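Local structure of chitin deacetylase 1 (Bombyx mori, 5ZNT) at residues 43-48 with 99-104; 75-80 with 144-149; 83-88 with 133-138; 95-100 with 166-171. The protein hydrolyses the N-acetamido groups of N-acetylglucosamine residues in chitin, giving chitosan and acetate, with zinc as cofactor. All blocks are in the same frame, centred on the assembly; numbering follows the deposited sequence.

Contacts 1, 2 and 4 are buried in the domain core and all reach one parallel sheet, whose strands 38-45, 75-78 and 97-100 lie side by side; contacts 1 and 4 share the last, and contacts 2 and 4 tie the sheet to neighbouring strands 144-145 and 168-169. Contact 3 sits farther out, buried between helix ends that each carry an N-linked sugar. Contact 1 is held by zinc and water, contact 2 by an arginine stacked on a phenylalanine behind the metal site, and contact 4 by a tyrosine-glutamate hydrogen bond with apolar packing. Contact 3 has a serine-to-carbonyl hydrogen bond and light apolar packing. Arg-146 joins contact 2 to His-101 of contact 1 and Ser-170 of contact 4.

Contact 1 (43-48 with 99-104); sequences TFDDAI and AVHSIT. With ZN (zinc ion), chain C.
The zinc site of the deacetylase brings Asp-46, just past the end of strand 38-45, together with His-101, just past strand 97-100. Asp-46 OD1 and His-101 NE2 each bind the zinc ion at 2.1 Å and lie only 3.1 Å apart as fellow ligands. Carboxylate and imidazole are nearly coplanar, 14° apart, with OD1 at the ring edge beside CD2. His-101 gets there with CG trans to its backbone N (chi1 -168°), and its ND1 is held by the carbonyl of Arg-146, which fixes the ring rotation. Asp-45 comes over one ring face instead, its CG 4.2 Å above the plane and displaced toward the rim. Its OD2 accepts from water 1 at 2.8 Å. Asp-46 OD2, not used on the metal, takes a bond from water 2. Three waters and His-105 complete the coordination. This Asp-His-His zinc site, built from the TFDD and HSxxH sequences, is characteristic of carbohydrate esterase family 4.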
loop_
_atom_site.group_PDB
_atom_site.type_symbol
_atom_site.label_atom_id
_atom_site.label_comp_id
_atom_site.label_asym_id
_atom_site.label_seq_id
_atom_site.Cartn_x
_atom_site.Cartn_y
_atom_site.Cartn_z
ATOM N N THR A 43 -1.710 -5.228 -2.066
ATOM C CA THR A 43 -1.803 -3.869 -2.590
ATOM C C THR A 43 -1.773 -3.903 -4.108
ATOM O O THR A 43 -1.293 -4.864 -4.718
ATOM C CB THR A 43 -0.676 -2.945 -2.072
ATOM O OG1 THR A 43 0.567 -3.271 -2.721
ATOM C CG2 THR A 43 -0.493 -3.080 -0.543
ATOM N N PHE A 44 -2.286 -2.818 -4.711
ATOM C CA PHE A 44 -2.260 -2.596 -6.152
ATOM C C PHE A 44 -1.815 -1.169 -6.439
ATOM O O PHE A 44 -2.347 -0.221 -5.844
ATOM C CB PHE A 44 -3.644 -2.845 -6.765
ATOM C CG PHE A 44 -4.128 -4.240 -6.568
ATOM C CD1 PHE A 44 -3.645 -5.268 -7.368
ATOM C CD2 PHE A 44 -5.037 -4.534 -5.557
ATOM C CE1 PHE A 44 -4.078 -6.578 -7.161
ATOM C CE2 PHE A 44 -5.475 -5.836 -5.363
ATOM C CZ PHE A 44 -5.001 -6.847 -6.172
ATOM N N ASP A 45 -0.885 -1.022 -7.360
ATOM C CA ASP A 45 -0.458 0.306 -7.703
ATOM C C ASP A 45 -1.162 0.741 -8.962
ATOM O O ASP A 45 -1.786 -0.054 -9.694
ATOM C CB ASP A 45 1.059 0.395 -7.755
ATOM C CG ASP A 45 1.707 0.241 -6.399
ATOM O OD1 ASP A 45 0.978 -0.005 -5.415
ATOM O OD2 ASP A 45 2.953 0.358 -6.328
ATOM N N ASP A 46 -1.018 2.036 -9.172
ATOM C CA ASP A 46 -1.302 2.758 -10.387
ATOM C C ASP A 46 -2.790 2.721 -10.693
ATOM O O ASP A 46 -3.514 2.298 -9.908
ATOM C CB ASP A 46 -0.636 2.180 -11.676
ATOM C CG ASP A 46 0.889 1.947 -11.593
ATOM O OD1 ASP A 46 1.494 2.440 -10.670
ATOM O OD2 ASP A 46 1.385 1.256 -12.527
ATOM N N ALA A 47 -3.191 3.244 -11.822
ATOM C CA ALA A 47 -4.559 3.642 -12.104
ATOM C C ALA A 47 -5.638 2.606 -11.825
ATOM O O ALA A 47 -5.405 1.474 -11.925
ATOM C CB ALA A 47 -4.683 4.199 -13.511
ATOM N N ILE A 48 -6.817 3.069 -11.484
ATOM C CA ILE A 48 -7.942 2.203 -11.351
ATOM C C ILE A 48 -8.862 2.630 -12.497
ATOM O O ILE A 48 -9.299 3.717 -12.522
ATOM C CB ILE A 48 -8.675 2.346 -10.022
ATOM C CG1 ILE A 48 -7.790 1.911 -8.884
ATOM C CG2 ILE A 48 -9.954 1.571 -10.078
ATOM C CD1 ILE A 48 -8.457 1.945 -7.575
ATOM N N ALA A 99 -4.937 5.001 -1.195
ATOM C CA ALA A 99 -3.721 5.735 -0.845
ATOM C C ALA A 99 -3.191 6.401 -2.110
ATOM O O ALA A 99 -3.706 6.164 -3.207
ATOM C CB ALA A 99 -2.652 4.797 -0.236
ATOM N N VAL A 100 -2.156 7.253 -1.987
ATOM C CA VAL A 100 -1.712 8.042 -3.142
ATOM C C VAL A 100 -0.408 7.495 -3.691
ATOM O O VAL A 100 0.471 7.029 -2.948
ATOM C CB VAL A 100 -1.584 9.548 -2.840
ATOM C CG1 VAL A 100 -2.902 10.103 -2.269
ATOM C CG2 VAL A 100 -0.402 9.859 -1.925
ATOM N N HIS A 101 -0.278 7.589 -5.013
ATOM C CA HIS A 101 0.854 7.113 -5.788
ATOM C C HIS A 101 1.278 8.193 -6.791
ATOM O O HIS A 101 1.792 7.882 -7.869
ATOM C CB HIS A 101 0.478 5.807 -6.489
ATOM C CG HIS A 101 1.625 5.047 -7.091
ATOM N ND1 HIS A 101 2.820 4.840 -6.436
ATOM C CD2 HIS A 101 1.729 4.390 -8.277
ATOM C CE1 HIS A 101 3.616 4.106 -7.197
ATOM N NE2 HIS A 101 2.981 3.825 -8.324
ATOM N N SER A 102 1.010 9.465 -6.456
ATOM C CA SER A 102 1.394 10.696 -7.161
ATOM C C SER A 102 0.439 11.094 -8.298
ATOM O O SER A 102 -0.364 10.289 -8.780
ATOM C CB SER A 102 2.826 10.634 -7.713
ATOM O OG SER A 102 2.842 10.056 -8.998
ATOM N N ILE A 103 0.530 12.354 -8.717
ATOM C CA ILE A 103 -0.242 12.844 -9.862
ATOM C C ILE A 103 0.391 12.395 -11.174
ATOM O O ILE A 103 -0.274 11.809 -12.036
ATOM C CB ILE A 103 -0.350 14.380 -9.801
ATOM C CG1 ILE A 103 -1.273 14.794 -8.647
ATOM C CG2 ILE A 103 -0.816 14.939 -11.192
ATOM C CD1 ILE A 103 -1.373 16.326 -8.442
ATOM N N THR A 104 1.686 12.646 -11.344
ATOM C CA THR A 104 2.308 12.458 -12.650
ATOM C C THR A 104 2.883 11.065 -12.874
ATOM O O THR A 104 3.040 10.670 -14.035
ATOM C CB THR A 104 3.454 13.460 -12.881
ATOM O OG1 THR A 104 4.571 13.102 -12.058
ATOM C CG2 THR A 104 3.024 14.900 -12.555
HETATM ZN ZN ZN C . 3.515 2.809 -10.098
HETATM O O HOH W 1 4.071 0.975 -8.833
HETATM O O HOH W 2 4.056 1.574 -11.773
HETATM O O HOH W 3 5.699 2.644 -9.381
#

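Contact 2 (75-80 with 144-149); sequences TYFVSH and GVRAPY
One face of the Phe-77 ring carries Arg-146 twice: CB sits 3.4 Å above the plane near the CD1 rim, and the guanidinium lies flat beyond it. Gly-144 C comes to the ring edge, 4.4 Å from CE1. The guanidinium and ring centres are 4.2 Å apart with planes at 28°, and Phe-77 CE2 lies over the middle of the guanidinium, 3.5 Å from CZ. CB adds a CH-pi contact, 3.8 Å from the ring centroid. A bend at chi3 (-73°) in the otherwise extended arginine chain folds the charged end back over the same face as CB. There Ser-170 O holds NE, and Asp-45 and Thr-43 hold NH1, while Tyr-268 adds a cation-pi contact. Shortening Phe-77 to an alanine would probably leave the guanidinium without its flat support, freer to turn. Arg-146 opens the sequence RAPY, which fits the third conserved motif of carbohydrate esterase family 4, packed here behind the zinc site.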
loop_
_atom_site.group_PDB
_atom_site.type_symbol
_atom_site.label_atom_id
_atom_site.label_comp_id
_atom_site.label_asym_id
_atom_site.label_seq_id
_atom_site.Cartn_x
_atom_site.Cartn_y
_atom_site.Cartn_z
ATOM N N THR A 75 -5.351 -2.568 -0.347
ATOM C CA THR A 75 -4.955 -1.157 -0.369
ATOM C C THR A 75 -4.553 -0.791 -1.793
ATOM O O THR A 75 -3.790 -1.519 -2.414
ATOM C CB THR A 75 -3.774 -0.900 0.586
ATOM O OG1 THR A 75 -4.107 -1.359 1.911
ATOM C CG2 THR A 75 -3.423 0.592 0.651
ATOM N N TYR A 76 -5.056 0.334 -2.301
ATOM C CA TYR A 76 -4.802 0.772 -3.669
ATOM C C TYR A 76 -3.964 2.039 -3.615
ATOM O O TYR A 76 -4.405 3.047 -3.051
ATOM C CB TYR A 76 -6.106 1.046 -4.418
ATOM C CG TYR A 76 -6.887 -0.218 -4.685
ATOM C CD1 TYR A 76 -7.659 -0.803 -3.688
ATOM C CD2 TYR A 76 -6.830 -0.843 -5.926
ATOM C CE1 TYR A 76 -8.362 -1.980 -3.916
ATOM C CE2 TYR A 76 -7.551 -2.015 -6.175
ATOM C CZ TYR A 76 -8.322 -2.561 -5.170
ATOM O OH TYR A 76 -9.017 -3.709 -5.410
ATOM N N PHE A 77 -2.744 1.968 -4.143
ATOM C CA PHE A 77 -1.900 3.156 -4.277
ATOM C C PHE A 77 -2.178 3.740 -5.657
ATOM O O PHE A 77 -1.690 3.239 -6.671
ATOM C CB PHE A 77 -0.425 2.804 -4.077
ATOM C CG PHE A 77 -0.093 2.454 -2.649
ATOM C CD1 PHE A 77 0.124 3.454 -1.710
ATOM C CD2 PHE A 77 -0.042 1.130 -2.245
ATOM C CE1 PHE A 77 0.402 3.128 -0.383
ATOM C CE2 PHE A 77 0.243 0.806 -0.929
ATOM C CZ PHE A 77 0.457 1.798 -0.006
ATOM N N VAL A 78 -2.965 4.807 -5.692
ATOM C CA VAL A 78 -3.613 5.260 -6.922
ATOM C C VAL A 78 -2.812 6.403 -7.502
ATOM O O VAL A 78 -2.499 7.365 -6.793
ATOM C CB VAL A 78 -5.068 5.688 -6.646
ATOM C CG1 VAL A 78 -5.733 6.198 -7.949
ATOM C CG2 VAL A 78 -5.860 4.481 -6.071
ATOM N N SER A 79 -2.481 6.304 -8.793
ATOM C CA SER A 79 -1.909 7.409 -9.548
ATOM C C SER A 79 -3.006 8.043 -10.406
ATOM O O SER A 79 -3.988 7.389 -10.754
ATOM C CB SER A 79 -0.744 6.924 -10.437
ATOM O OG SER A 79 -1.186 5.895 -11.335
ATOM N N HIS A 80 -2.810 9.320 -10.777
ATOM C CA HIS A 80 -3.907 10.126 -11.329
ATOM C C HIS A 80 -4.241 9.758 -12.770
ATOM O O HIS A 80 -5.413 9.578 -13.111
ATOM C CB HIS A 80 -3.548 11.613 -11.227
ATOM C CG HIS A 80 -4.530 12.543 -11.890
ATOM N ND1 HIS A 80 -5.898 12.456 -11.706
ATOM C CD2 HIS A 80 -4.329 13.596 -12.718
ATOM C CE1 HIS A 80 -6.495 13.422 -12.389
ATOM N NE2 HIS A 80 -5.565 14.130 -13.011
ATOM N N GLY A 144 -2.041 7.221 3.160
ATOM C CA GLY A 144 -0.800 6.551 2.808
ATOM C C GLY A 144 -0.173 7.045 1.520
ATOM O O GLY A 144 -0.861 7.597 0.650
ATOM N N VAL A 145 1.138 6.845 1.387
ATOM C CA VAL A 145 1.914 7.274 0.233
ATOM C C VAL A 145 2.784 6.118 -0.219
ATOM O O VAL A 145 3.411 5.448 0.615
ATOM C CB VAL A 145 2.810 8.487 0.575
ATOM C CG1 VAL A 145 3.777 8.778 -0.590
ATOM C CG2 VAL A 145 1.960 9.726 0.867
ATOM N N ARG A 146 2.872 5.917 -1.538
ATOM C CA ARG A 146 3.919 5.088 -2.130
ATOM C C ARG A 146 4.459 5.816 -3.349
ATOM O O ARG A 146 3.688 6.185 -4.244
ATOM C CB ARG A 146 3.402 3.705 -2.528
ATOM C CG ARG A 146 4.449 2.837 -3.256
ATOM C CD ARG A 146 3.935 1.390 -3.397
ATOM N NE ARG A 146 3.955 0.643 -2.132
ATOM C CZ ARG A 146 3.361 -0.533 -1.936
ATOM N NH1 ARG A 146 2.678 -1.118 -2.922
ATOM N NH2 ARG A 146 3.461 -1.133 -0.750
ATOM N N ALA A 147 5.780 6.006 -3.395
ATOM C CA ALA A 147 6.405 6.755 -4.491
ATOM C C ALA A 147 6.526 5.899 -5.748
ATOM O O ALA A 147 6.800 4.698 -5.660
ATOM C CB ALA A 147 7.794 7.265 -4.088
ATOM N N PRO A 148 6.304 6.501 -6.925
ATOM C CA PRO A 148 6.589 5.817 -8.187
ATOM C C PRO A 148 7.999 5.239 -8.214
ATOM O O PRO A 148 8.952 5.834 -7.690
ATOM C CB PRO A 148 6.421 6.928 -9.234
ATOM C CG PRO A 148 5.372 7.828 -8.627
ATOM C CD PRO A 148 5.713 7.836 -7.133
ATOM N N TYR A 149 8.102 4.053 -8.812
ATOM C CA TYR A 149 9.333 3.267 -8.953
ATOM C C TYR A 149 10.027 3.024 -7.604
ATOM O O TYR A 149 11.227 2.721 -7.564
ATOM C CB TYR A 149 10.266 3.926 -10.003
ATOM C CG TYR A 149 9.462 4.296 -11.241
ATOM C CD1 TYR A 149 9.141 3.339 -12.206
ATOM C CD2 TYR A 149 8.928 5.576 -11.389
ATOM C CE1 TYR A 149 8.352 3.669 -13.319
ATOM C CE2 TYR A 149 8.119 5.909 -12.490
ATOM C CZ TYR A 149 7.843 4.950 -13.436
ATOM O OH TYR A 149 7.061 5.280 -14.516
#

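Contact 3 (83-88 with 133-138); sequences TNYSAV and KFSNIT. With NAG (2-acetamido-2-deoxy-beta-D-glucopyranose), chain B; NAG (2-acetamido-2-deoxy-beta-D-glucopyranose), chain D.
Helix 85-93 begins where helix 117-134 ends, and the backbones come closest at Tyr-85 and Ser-135, with CA atoms 5.1 Å apart. Asn-84 is the N-cap of the first helix: its OD1 accepts from Ala-87 N at 3.0 Å, the donor standing well out of the amide plane. At the other end, Asn-136 has positive phi and closes a Schellman motif. Ser-135 OG bridges the two ends, donating to Tyr-85 O over 2.7 Å, in the carbonyl plane and on a lone pair. With OG beside its own backbone N (chi1 -67°), the same hydroxyl lies in the plane of the Tyr-85 ring at the CD1 edge and 3.2 Å from Val-88 CG1. Tyr-85 CB packs on Phe-134 CB at 3.7 Å, whereas the phenol runs off to bond His-80. Water 4 donates to Phe-134 O and is weakly bonded by Ser-86 OG. Both asparagines are glycosylated through ND2; the amide of Asn-84 also donates to O7 of its sugar at 2.8 Å. The start of one outer helix of the deacetylase domain, N-capped by Asn-84, thus packs on the Schellman turn ending another, and each of these ends carries an N-linked sugar.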
loop_
_atom_site.group_PDB
_atom_site.type_symbol
_atom_site.label_atom_id
_atom_site.label_comp_id
_atom_site.label_asym_id
_atom_site.label_seq_id
_atom_site.Cartn_x
_atom_site.Cartn_y
_atom_site.Cartn_z
ATOM N N THR A 83 -7.211 7.557 -14.309
ATOM C CA THR A 83 -7.968 6.925 -13.244
ATOM C C THR A 83 -9.442 7.298 -13.345
ATOM O O THR A 83 -9.791 8.405 -13.761
ATOM C CB THR A 83 -7.384 7.315 -11.893
ATOM O OG1 THR A 83 -6.248 6.486 -11.682
ATOM C CG2 THR A 83 -8.382 7.137 -10.721
ATOM N N ASN A 84 -10.295 6.333 -13.032
ATOM C CA ASN A 84 -11.743 6.498 -12.992
ATOM C C ASN A 84 -12.118 6.755 -11.535
ATOM O O ASN A 84 -12.049 5.843 -10.704
ATOM C CB ASN A 84 -12.370 5.240 -13.573
ATOM C CG ASN A 84 -13.873 5.182 -13.447
ATOM O OD1 ASN A 84 -14.507 5.848 -12.618
ATOM N ND2 ASN A 84 -14.456 4.352 -14.293
ATOM N N TYR A 85 -12.479 8.001 -11.210
ATOM C CA TYR A 85 -12.688 8.347 -9.810
ATOM C C TYR A 85 -14.021 7.867 -9.251
ATOM O O TYR A 85 -14.145 7.770 -8.022
ATOM C CB TYR A 85 -12.515 9.858 -9.603
ATOM C CG TYR A 85 -11.037 10.171 -9.680
ATOM C CD1 TYR A 85 -10.211 10.015 -8.554
ATOM C CD2 TYR A 85 -10.451 10.517 -10.898
ATOM C CE1 TYR A 85 -8.850 10.263 -8.633
ATOM C CE2 TYR A 85 -9.098 10.763 -10.997
ATOM C CZ TYR A 85 -8.299 10.604 -9.875
ATOM O OH TYR A 85 -6.970 10.834 -10.008
ATOM N N SER A 86 -15.002 7.544 -10.105
ATOM C CA SER A 86 -16.187 6.826 -9.625
ATOM C C SER A 86 -15.810 5.437 -9.147
ATOM O O SER A 86 -16.384 4.928 -8.178
ATOM C CB SER A 86 -17.228 6.693 -10.735
ATOM O OG SER A 86 -17.694 7.974 -11.076
ATOM N N ALA A 87 -14.878 4.793 -9.855
ATOM C CA ALA A 87 -14.426 3.463 -9.459
ATOM C C ALA A 87 -13.621 3.524 -8.172
ATOM O O ALA A 87 -13.761 2.646 -7.309
ATOM C CB ALA A 87 -13.607 2.827 -10.588
ATOM N N VAL A 88 -12.744 4.532 -8.045
ATOM C CA VAL A 88 -12.028 4.749 -6.793
ATOM C C VAL A 88 -13.030 4.904 -5.650
ATOM O O VAL A 88 -12.879 4.312 -4.577
ATOM C CB VAL A 88 -11.108 5.990 -6.916
ATOM C CG1 VAL A 88 -10.574 6.404 -5.580
ATOM C CG2 VAL A 88 -9.914 5.730 -7.901
ATOM N N LYS A 133 -11.669 15.122 -3.742
ATOM C CA LYS A 133 -12.692 15.816 -4.518
ATOM C C LYS A 133 -13.447 14.870 -5.446
ATOM O O LYS A 133 -14.671 14.725 -5.329
ATOM C CB LYS A 133 -12.092 16.962 -5.333
ATOM C CG LYS A 133 -13.155 17.647 -6.215
ATOM C CD LYS A 133 -12.636 18.957 -6.823
ATOM C CE LYS A 133 -13.694 19.526 -7.820
ATOM N NZ LYS A 133 -13.202 20.827 -8.396
ATOM N N PHE A 134 -12.756 14.247 -6.406
ATOM C CA PHE A 134 -13.486 13.555 -7.466
ATOM C C PHE A 134 -14.012 12.191 -7.068
ATOM O O PHE A 134 -14.883 11.668 -7.773
ATOM C CB PHE A 134 -12.628 13.479 -8.724
ATOM C CG PHE A 134 -12.403 14.832 -9.296
ATOM C CD1 PHE A 134 -13.442 15.483 -9.973
ATOM C CD2 PHE A 134 -11.217 15.515 -9.041
ATOM C CE1 PHE A 134 -13.277 16.770 -10.470
ATOM C CE2 PHE A 134 -11.037 16.815 -9.527
ATOM C CZ PHE A 134 -12.070 17.441 -10.249
ATOM N N SER A 135 -13.547 11.620 -5.958
ATOM C CA SER A 135 -14.177 10.431 -5.387
ATOM C C SER A 135 -15.039 10.774 -4.175
ATOM O O SER A 135 -15.570 9.862 -3.531
ATOM C CB SER A 135 -13.111 9.398 -4.987
ATOM O OG SER A 135 -12.471 8.893 -6.155
ATOM N N ASN A 136 -15.140 12.056 -3.822
ATOM C CA ASN A 136 -15.987 12.521 -2.721
ATOM C C ASN A 136 -15.715 11.730 -1.438
ATOM O O ASN A 136 -16.596 11.127 -0.825
ATOM C CB ASN A 136 -17.464 12.457 -3.111
ATOM C CG ASN A 136 -18.356 13.185 -2.107
ATOM O OD1 ASN A 136 -17.887 14.028 -1.343
ATOM N ND2 ASN A 136 -19.636 12.860 -2.107
ATOM N N ILE A 137 -14.449 11.717 -1.051
ATOM C CA ILE A 137 -14.030 11.051 0.170
ATOM C C ILE A 137 -13.817 12.140 1.202
ATOM O O ILE A 137 -12.975 13.031 1.022
ATOM C CB ILE A 137 -12.774 10.197 -0.059
ATOM C CG1 ILE A 137 -13.134 9.044 -1.011
ATOM C CG2 ILE A 137 -12.208 9.693 1.299
ATOM C CD1 ILE A 137 -11.929 8.201 -1.473
ATOM N N THR A 138 -14.628 12.112 2.259
ATOM C CA THR A 138 -14.659 13.203 3.222
ATOM C C THR A 138 -14.213 12.796 4.619
ATOM O O THR A 138 -14.201 13.646 5.516
ATOM C CB THR A 138 -16.078 13.792 3.300
ATOM O OG1 THR A 138 -17.004 12.736 3.584
ATOM C CG2 THR A 138 -16.469 14.427 1.959
HETATM C C1 NAG B . -15.866 4.135 -14.277
HETATM C C2 NAG B . -16.421 3.341 -15.442
HETATM C C3 NAG B . -17.923 3.138 -15.248
HETATM C C4 NAG B . -18.219 2.553 -13.868
HETATM C C5 NAG B . -17.474 3.321 -12.780
HETATM C C6 NAG B . -17.564 2.673 -11.418
HETATM C C7 NAG B . -14.975 3.903 -17.358
HETATM C C8 NAG B . -14.929 4.555 -18.709
HETATM N N2 NAG B . -16.151 3.961 -16.728
HETATM O O3 NAG B . -18.382 2.288 -16.289
HETATM O O4 NAG B . -19.572 2.785 -13.497
HETATM O O5 NAG B . -16.085 3.431 -13.103
HETATM O O6 NAG B . -17.146 1.316 -11.476
HETATM O O7 NAG B . -13.976 3.375 -16.846
HETATM C C1 NAG D . -20.572 13.487 -1.200
HETATM C C2 NAG D . -21.534 14.387 -2.013
HETATM C C3 NAG D . -22.764 14.789 -1.185
HETATM C C4 NAG D . -23.401 13.582 -0.515
HETATM C C5 NAG D . -22.340 12.876 0.312
HETATM C C6 NAG D . -22.856 11.642 1.014
HETATM C C7 NAG D . -20.756 15.938 -3.759
HETATM C C8 NAG D . -19.986 17.198 -4.042
HETATM N N2 NAG D . -20.832 15.575 -2.474
HETATM O O3 NAG D . -23.714 15.426 -2.031
HETATM O O4 NAG D . -24.482 13.989 0.318
HETATM O O5 NAG D . -21.296 12.445 -0.568
HETATM O O6 NAG D . -23.640 10.841 0.141
HETATM O O7 NAG D . -21.280 15.278 -4.654
HETATM O O HOH W 4 -17.009 9.744 -8.189
#

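Contact 4 (95-100 with 166-171); sequences GHEIAV and FLYDST
One hydrogen bond spans this contact: Tyr-168 OH donates to Glu-97 OE2 at 2.7 Å. The two side chains arrive from opposite directions, carboxylate and ring planes nearly perpendicular at 86°. OE2 lies in the ring plane, at the phenol edge, while the hydroxyl reaches it from above the carboxylate plane. Glu-97 spans the gap as a stretched chain, CG opposite the backbone N (chi1 175°), and OE2 also bonds Thr-304 OG1, so two hydroxyls grip one buried oxygen. A leucine in its place would probably leave the hydroxyls of Tyr-168 and Thr-304 without the carboxylate oxygen they share in the core. The methyl of Ala-99 lies near the phenol, CB 4.0 Å from Tyr-168 OH. Apolar packing is lighter: Val-100 CG2 meets Phe-166 CE1 at 4.1 Å. Within 166-171, Asp-169 forms an Asx turn, OD2 accepting from Thr-171 N at 2.9 Å, while OD1 takes the Thr-171 hydroxyl. Strand 144-145 links the two sides, bonded through Gly-144 to Val-100 and paired in parallel with strand 168-169. The contact thus spans two next-but-one strands across the interior of the distorted beta/alpha barrel of family 4 esterases.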
loop_
_atom_site.group_PDB
_atom_site.type_symbol
_atom_site.label_atom_id
_atom_site.label_comp_id
_atom_site.label_asym_id
_atom_site.label_seq_id
_atom_site.Cartn_x
_atom_site.Cartn_y
_atom_site.Cartn_z
ATOM N N GLY A 95 -14.892 -0.695 1.221
ATOM C CA GLY A 95 -14.045 -0.915 2.377
ATOM C C GLY A 95 -12.575 -1.127 2.082
ATOM O O GLY A 95 -11.810 -1.411 3.015
ATOM N N HIS A 96 -12.154 -1.030 0.822
ATOM C CA HIS A 96 -10.730 -1.052 0.533
ATOM C C HIS A 96 -10.130 0.325 0.793
ATOM O O HIS A 96 -10.818 1.348 0.765
ATOM C CB HIS A 96 -10.483 -1.498 -0.905
ATOM C CG HIS A 96 -11.125 -2.814 -1.224
ATOM N ND1 HIS A 96 -10.616 -4.015 -0.774
ATOM C CD2 HIS A 96 -12.252 -3.113 -1.909
ATOM C CE1 HIS A 96 -11.392 -5.000 -1.189
ATOM N NE2 HIS A 96 -12.398 -4.478 -1.873
ATOM N N GLU A 97 -8.841 0.339 1.084
ATOM C CA GLU A 97 -8.155 1.578 1.409
ATOM C C GLU A 97 -7.650 2.239 0.135
ATOM O O GLU A 97 -7.139 1.561 -0.757
ATOM C CB GLU A 97 -6.981 1.315 2.357
ATOM C CG GLU A 97 -6.161 2.577 2.623
ATOM C CD GLU A 97 -5.090 2.401 3.698
ATOM O OE1 GLU A 97 -5.014 1.306 4.298
ATOM O OE2 GLU A 97 -4.342 3.382 3.946
ATOM N N ILE A 98 -7.798 3.562 0.054
ATOM C CA ILE A 98 -7.272 4.341 -1.065
ATOM C C ILE A 98 -6.095 5.146 -0.547
ATOM O O ILE A 98 -6.236 5.885 0.429
ATOM C CB ILE A 98 -8.333 5.274 -1.667
ATOM C CG1 ILE A 98 -9.524 4.468 -2.164
ATOM C CG2 ILE A 98 -7.710 6.124 -2.810
ATOM C CD1 ILE A 98 -9.187 3.438 -3.252
ATOM N N ALA A 99 -4.937 5.001 -1.195
ATOM C CA ALA A 99 -3.721 5.735 -0.845
ATOM C C ALA A 99 -3.191 6.401 -2.110
ATOM O O ALA A 99 -3.706 6.164 -3.207
ATOM C CB ALA A 99 -2.652 4.797 -0.236
ATOM N N VAL A 100 -2.156 7.253 -1.987
ATOM C CA VAL A 100 -1.712 8.042 -3.142
ATOM C C VAL A 100 -0.408 7.495 -3.691
ATOM O O VAL A 100 0.471 7.029 -2.948
ATOM C CB VAL A 100 -1.584 9.548 -2.840
ATOM C CG1 VAL A 100 -2.902 10.103 -2.269
ATOM C CG2 VAL A 100 -0.402 9.859 -1.925
ATOM N N PHE A 166 0.168 13.097 6.446
ATOM C CA PHE A 166 0.004 11.723 5.994
ATOM C C PHE A 166 0.322 10.787 7.158
ATOM O O PHE A 166 1.106 11.123 8.050
ATOM C CB PHE A 166 0.915 11.432 4.797
ATOM C CG PHE A 166 0.375 11.950 3.471
ATOM C CD1 PHE A 166 -0.662 11.287 2.817
ATOM C CD2 PHE A 166 0.895 13.102 2.893
ATOM C CE1 PHE A 166 -1.157 11.763 1.610
ATOM C CE2 PHE A 166 0.404 13.578 1.674
ATOM C CZ PHE A 166 -0.628 12.910 1.039
ATOM N N LEU A 167 -0.299 9.606 7.156
ATOM C CA LEU A 167 -0.073 8.676 8.260
ATOM C C LEU A 167 1.152 7.804 8.010
ATOM O O LEU A 167 1.992 7.622 8.899
ATOM C CB LEU A 167 -1.306 7.803 8.473
ATOM C CG LEU A 167 -1.192 6.726 9.556
ATOM C CD1 LEU A 167 -0.969 7.383 10.934
ATOM C CD2 LEU A 167 -2.437 5.830 9.528
ATOM N N TYR A 168 1.279 7.252 6.811
ATOM C CA TYR A 168 2.353 6.306 6.598
ATOM C C TYR A 168 2.877 6.406 5.186
ATOM O O TYR A 168 2.172 6.820 4.256
ATOM C CB TYR A 168 1.918 4.862 6.870
ATOM C CG TYR A 168 0.910 4.319 5.875
ATOM C CD1 TYR A 168 1.326 3.670 4.713
ATOM C CD2 TYR A 168 -0.453 4.477 6.090
ATOM C CE1 TYR A 168 0.399 3.172 3.792
ATOM C CE2 TYR A 168 -1.388 3.994 5.170
ATOM C CZ TYR A 168 -0.951 3.336 4.035
ATOM O OH TYR A 168 -1.859 2.867 3.119
ATOM N N ASP A 169 4.124 5.980 5.044
ATOM C CA ASP A 169 4.748 5.703 3.771
ATOM C C ASP A 169 4.906 4.197 3.602
ATOM O O ASP A 169 5.087 3.461 4.579
ATOM C CB ASP A 169 6.113 6.380 3.695
ATOM C CG ASP A 169 6.878 5.972 2.478
ATOM O OD1 ASP A 169 6.470 6.377 1.370
ATOM O OD2 ASP A 169 7.865 5.222 2.602
ATOM N N SER A 170 4.817 3.734 2.353
ATOM C CA SER A 170 5.171 2.357 1.995
ATOM C C SER A 170 5.984 2.434 0.704
ATOM O O SER A 170 5.555 2.016 -0.375
ATOM C CB SER A 170 3.955 1.444 1.836
ATOM O OG SER A 170 4.388 0.082 1.686
ATOM N N THR A 171 7.175 2.996 0.826
ATOM C CA THR A 171 8.130 3.098 -0.272
ATOM C C THR A 171 9.474 2.448 0.047
ATOM O O THR A 171 10.177 2.021 -0.870
ATOM C CB THR A 171 8.365 4.577 -0.619
ATOM O OG1 THR A 171 7.104 5.238 -0.792
ATOM C CG2 THR A 171 9.218 4.727 -1.864
#